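PDB 6QGI: VP5 from Halorubrum pleomorphic virus 2, which serves as an envelope protein of a virus of halophilic archaea and probably drives fusion of the viral membrane with that of the host cell. Local coordinates for residues A391-A394 against G395-T398; Q43-Q46 against T47-R51. One frame throughout, in Å; residues are numbered along the deposited sequence.

Contact 1 of 2, residues A391-A394 against G395-T398; sequences AVDA and GNWT. With NAG (2-acetamido-2-deoxy-beta-D-glucopyranose), chain B.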
loop_
_atom_site.group_PDB
_atom_site.type_symbol
_atom_site.label_atom_id
_atom_site.label_comp_id
_atom_site.label_asym_id
_atom_site.label_seq_id
_atom_site.Cartn_x
_atom_site.Cartn_y
_atom_site.Cartn_z
ATOM N N ALA A 391 -22.749 0.612 23.495
ATOM C CA ALA A 391 -21.788 0.368 22.420
ATOM C C ALA A 391 -21.855 -1.098 21.975
ATOM O O ALA A 391 -21.862 -1.999 22.818
ATOM C CB ALA A 391 -20.381 0.721 22.881
ATOM N N VAL A 392 -21.954 -1.328 20.655
ATOM C CA VAL A 392 -22.038 -2.667 20.061
ATOM C C VAL A 392 -20.914 -2.815 19.030
ATOM O O VAL A 392 -20.821 -1.998 18.113
ATOM C CB VAL A 392 -23.435 -2.960 19.434
ATOM C CG1 VAL A 392 -23.496 -4.365 18.836
ATOM C CG2 VAL A 392 -24.559 -2.758 20.447
ATOM N N ASP A 393 -20.075 -3.859 19.177
ATOM C CA ASP A 393 -18.954 -4.142 18.275
ATOM C C ASP A 393 -19.461 -4.575 16.899
ATOM O O ASP A 393 -20.536 -5.173 16.799
ATOM C CB ASP A 393 -18.028 -5.211 18.872
ATOM C CG ASP A 393 -17.550 -4.935 20.290
ATOM O OD1 ASP A 393 -17.397 -3.744 20.649
ATOM O OD2 ASP A 393 -17.324 -5.906 21.039
ATOM N N ALA A 394 -18.681 -4.252 15.843
ATOM C CA ALA A 394 -18.961 -4.499 14.422
ATOM C C ALA A 394 -19.362 -5.945 14.111
ATOM O O ALA A 394 -20.247 -6.158 13.279
ATOM C CB ALA A 394 -17.752 -4.118 13.586
ATOM N N GLY A 395 -18.706 -6.906 14.762
ATOM C CA GLY A 395 -18.972 -8.329 14.592
ATOM C C GLY A 395 -20.247 -8.795 15.256
ATOM O O GLY A 395 -20.763 -9.859 14.913
ATOM N N ASN A 396 -20.773 -7.999 16.202
ATOM C CA ASN A 396 -21.997 -8.347 16.921
ATOM C C ASN A 396 -23.248 -7.759 16.241
ATOM O O ASN A 396 -24.362 -7.991 16.706
ATOM C CB ASN A 396 -21.884 -7.985 18.398
ATOM C CG ASN A 396 -21.072 -9.026 19.138
ATOM O OD1 ASN A 396 -21.178 -10.234 18.854
ATOM N ND2 ASN A 396 -20.243 -8.608 20.088
ATOM N N TRP A 397 -23.059 -7.066 15.100
ATOM C CA TRP A 397 -24.156 -6.551 14.284
ATOM C C TRP A 397 -24.512 -7.624 13.260
ATOM O O TRP A 397 -23.616 -8.149 12.588
ATOM C CB TRP A 397 -23.789 -5.224 13.609
ATOM C CG TRP A 397 -23.801 -4.058 14.549
ATOM C CD1 TRP A 397 -22.729 -3.502 15.183
ATOM C CD2 TRP A 397 -24.952 -3.326 14.988
ATOM N NE1 TRP A 397 -23.137 -2.454 15.973
ATOM C CE2 TRP A 397 -24.501 -2.337 15.890
ATOM C CE3 TRP A 397 -26.327 -3.404 14.699
ATOM C CZ2 TRP A 397 -25.373 -1.427 16.503
ATOM C CZ3 TRP A 397 -27.192 -2.517 15.322
ATOM C CH2 TRP A 397 -26.713 -1.539 16.207
ATOM N N THR A 398 -25.799 -7.999 13.180
ATOM C CA THR A 398 -26.245 -9.054 12.269
ATOM C C THR A 398 -26.828 -8.441 11.006
ATOM O O THR A 398 -27.672 -7.547 11.069
ATOM C CB THR A 398 -27.229 -10.019 12.955
ATOM O OG1 THR A 398 -28.276 -9.270 13.538
ATOM C CG2 THR A 398 -26.577 -10.835 14.046
HETATM C C1 NAG B . -19.393 -9.508 20.815
HETATM C C2 NAG B . -18.066 -8.842 21.161
HETATM C C3 NAG B . -17.290 -9.489 22.317
HETATM C C4 NAG B . -18.239 -9.971 23.412
HETATM C C5 NAG B . -19.336 -10.838 22.801
HETATM C C6 NAG B . -20.278 -11.443 23.818
HETATM C C7 NAG B . -17.474 -9.024 18.708
HETATM C C8 NAG B . -16.649 -8.349 17.649
HETATM N N2 NAG B . -17.189 -8.670 19.997
HETATM O O3 NAG B . -16.395 -8.530 22.868
HETATM O O4 NAG B . -17.509 -10.705 24.392
HETATM O O5 NAG B . -20.132 -10.034 21.920
HETATM O O6 NAG B . -21.149 -12.391 23.213
HETATM O O7 NAG B . -18.328 -9.850 18.415
HETATM O O HOH W 1 -20.649 -5.813 21.194
#

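Contact 2 of 2, residues Q43-Q46 against T47-R51; sequences QVYQ and TAKTR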
loop_
_atom_site.group_PDB
_atom_site.type_symbol
_atom_site.label_atom_id
_atom_site.label_comp_id
_atom_site.label_asym_id
_atom_site.label_seq_id
_atom_site.Cartn_x
_atom_site.Cartn_y
_atom_site.Cartn_z
ATOM N N GLN A 43 -17.182 -16.005 -2.855
ATOM C CA GLN A 43 -15.806 -16.241 -2.423
ATOM C C GLN A 43 -14.795 -15.900 -3.511
ATOM O O GLN A 43 -13.700 -15.464 -3.163
ATOM C CB GLN A 43 -15.619 -17.675 -1.932
ATOM C CG GLN A 43 -16.174 -17.876 -0.529
ATOM C CD GLN A 43 -15.752 -19.163 0.126
ATOM O OE1 GLN A 43 -14.676 -19.716 -0.124
ATOM N NE2 GLN A 43 -16.591 -19.655 1.006
ATOM N N VAL A 44 -15.146 -16.073 -4.808
ATOM C CA VAL A 44 -14.285 -15.691 -5.942
ATOM C C VAL A 44 -14.167 -14.150 -5.935
ATOM O O VAL A 44 -13.071 -13.614 -6.105
ATOM C CB VAL A 44 -14.805 -16.245 -7.307
ATOM C CG1 VAL A 44 -14.168 -15.527 -8.499
ATOM C CG2 VAL A 44 -14.586 -17.751 -7.413
ATOM N N TYR A 45 -15.299 -13.458 -5.691
ATOM C CA TYR A 45 -15.379 -12.002 -5.621
ATOM C C TYR A 45 -14.566 -11.493 -4.442
ATOM O O TYR A 45 -13.829 -10.521 -4.597
ATOM C CB TYR A 45 -16.850 -11.538 -5.528
ATOM C CG TYR A 45 -17.032 -10.032 -5.501
ATOM C CD1 TYR A 45 -17.006 -9.285 -6.679
ATOM C CD2 TYR A 45 -17.227 -9.352 -4.303
ATOM C CE1 TYR A 45 -17.173 -7.903 -6.660
ATOM C CE2 TYR A 45 -17.400 -7.970 -4.273
ATOM C CZ TYR A 45 -17.371 -7.250 -5.455
ATOM O OH TYR A 45 -17.530 -5.890 -5.430
ATOM N N GLN A 46 -14.679 -12.164 -3.281
ATOM C CA GLN A 46 -13.959 -11.826 -2.053
ATOM C C GLN A 46 -12.452 -12.074 -2.218
ATOM O O GLN A 46 -11.659 -11.235 -1.787
ATOM C CB GLN A 46 -14.529 -12.601 -0.859
ATOM C CG GLN A 46 -15.775 -11.925 -0.283
ATOM C CD GLN A 46 -16.788 -12.852 0.357
ATOM O OE1 GLN A 46 -16.652 -14.088 0.372
ATOM N NE2 GLN A 46 -17.845 -12.263 0.900
ATOM N N THR A 47 -12.066 -13.188 -2.879
ATOM C CA THR A 47 -10.667 -13.537 -3.152
ATOM C C THR A 47 -10.024 -12.473 -4.073
ATOM O O THR A 47 -8.878 -12.071 -3.835
ATOM C CB THR A 47 -10.571 -14.960 -3.740
ATOM O OG1 THR A 47 -11.053 -15.900 -2.770
ATOM C CG2 THR A 47 -9.159 -15.340 -4.130
ATOM N N ALA A 48 -10.767 -12.007 -5.098
ATOM C CA ALA A 48 -10.282 -10.993 -6.037
ATOM C C ALA A 48 -10.234 -9.602 -5.400
ATOM O O ALA A 48 -9.358 -8.819 -5.751
ATOM C CB ALA A 48 -11.155 -10.966 -7.275
ATOM N N LYS A 49 -11.175 -9.295 -4.479
ATOM C CA LYS A 49 -11.267 -8.012 -3.772
ATOM C C LYS A 49 -10.112 -7.867 -2.803
ATOM O O LYS A 49 -9.537 -6.784 -2.704
ATOM C CB LYS A 49 -12.613 -7.895 -3.028
ATOM C CG LYS A 49 -12.924 -6.505 -2.494
ATOM C CD LYS A 49 -14.177 -6.517 -1.639
ATOM C CE LYS A 49 -14.697 -5.124 -1.402
ATOM N NZ LYS A 49 -16.157 -5.035 -1.663
ATOM N N THR A 50 -9.775 -8.958 -2.088
ATOM C CA THR A 50 -8.679 -8.995 -1.124
ATOM C C THR A 50 -7.354 -8.944 -1.873
ATOM O O THR A 50 -6.452 -8.235 -1.433
ATOM C CB THR A 50 -8.805 -10.220 -0.213
ATOM O OG1 THR A 50 -10.131 -10.257 0.312
ATOM C CG2 THR A 50 -7.807 -10.200 0.938
ATOM N N ARG A 51 -7.241 -9.658 -3.013
ATOM C CA ARG A 51 -6.024 -9.647 -3.828
ATOM C C ARG A 51 -5.764 -8.250 -4.376
ATOM O O ARG A 51 -4.628 -7.790 -4.303
ATOM C CB ARG A 51 -6.087 -10.677 -4.973
ATOM C CG ARG A 51 -4.774 -10.829 -5.779
ATOM C CD ARG A 51 -3.548 -11.163 -4.933
ATOM N NE ARG A 51 -3.676 -12.463 -4.277
ATOM C CZ ARG A 51 -2.824 -12.941 -3.377
ATOM N NH1 ARG A 51 -1.766 -12.230 -3.013
ATOM N NH2 ARG A 51 -3.031 -14.130 -2.828
#

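Contact 1 of 2, residues A391-A394 against G395-T398
The indole of Trp-397 has Val-392 over one face and Ala-394 CA at its edge, in plane. It stands just after two overlapping type I beta turns that lead the chain out of strand 389-393: Asn-396 N bonds to Asp-393 O at 2.9 Å, and Trp-397 N bonds weakly to Ala-394 O at 3.5 Å. A CH-pi contact brings Val-392 CG1 to 3.7 Å from the centroid of the five-membered ring of Trp-397; CG1 stands anti to the backbone N (chi1 -179°), which turns this methyl to the ring. Leu-382, Pro-374, Val-368 and Leu-370 also touch the indole, a surrounding that suits a large apolar ring. Trp-397 NE1 gives a bond to Val-392 O at 3.2 Å, from well above the carbonyl plane. Asn-396 heads the glycosylation sequon Asn-Trp-Thr completed by Thr-398, and carries the N-acetylglucosamine on its side-chain nitrogen. Gly-395, lacking a side chain, leaves room for the sugar's acetyl methyl C8. The carboxylate of Asp-393 lies beside the sugar, and hydroxyl O3 gives its OD2 a weak bond. One water accepts from Asp-393 N at 2.9 Å and from Asn-396 ND2 at 3.0 Å, tying the strand's end to the glycosylated amide.

Contact 2 of 2, residues Q43-Q46 against T47-R51
Gln-46 O takes two bonds from a single residue, Thr-50: the amide N at 3.0 Å and the hydroxyl OG1 at 2.8 Å. The two donors arrive from opposite faces of the carbonyl plane. With chi1 at -51°, the Thr-50 hydroxyl lies beside its own backbone N, turned back toward the carbonyl of the residue four before it, where the hydroxyl of this exposed residue is bonded. Thr-47 places its hydroxyl similarly. Its amide N bonds to Gln-43 O at 2.8 Å, and its OG1 sits 2.7 Å from the same Gln-43 O, but the hydroxyl's one proton also has Asp-29 O within reach, and which of the two takes it is not settled. Threonine fits this buried position because its hydroxyl can turn to a carbonyl while the same side chain also touches Pro-31 and Ile-127. The backbone bonds among these belong to the i to i+4 pattern of the alpha helix 37-60, and the hydroxyl contacts are added to it. Ala-48 N continues the pattern to Val-44 O at 3.0 Å. Val-44 and Ala-48 put apolar side chains against Val-213 of strand 212-215, and Val-44 also meets Ile-127 of helix 91-133. The Lys-49 chain crosses Tyr-45 at a slant and ends with NZ beside the phenol end, 4.1 Å from Tyr-45 OH, while Lys-49 N bonds to Tyr-45 O at 2.9 Å.

In the fold
Along the chain contact 2 comes first, within helix 37-60, and contact 1 lies more than three hundred residues later, where strand 389-393 ends. Their centres are 24 Å apart and their nearest atoms about 14 Å, so they do not touch and share no helix or strand. Contact 2 lies in the part that belongs to the envelope-protein N-terminal family, its helix packed against helix 91-133 and strands 212-215 and 218-221. Contact 1 belongs to the later, strand-rich part, where strand 389-393 pairs antiparallel with 378-384. Its centre lies about 28 Å from the chain centre, against 17 Å for contact 2; the sugar is thus carried by the strand-rich part, well away from the packed helices.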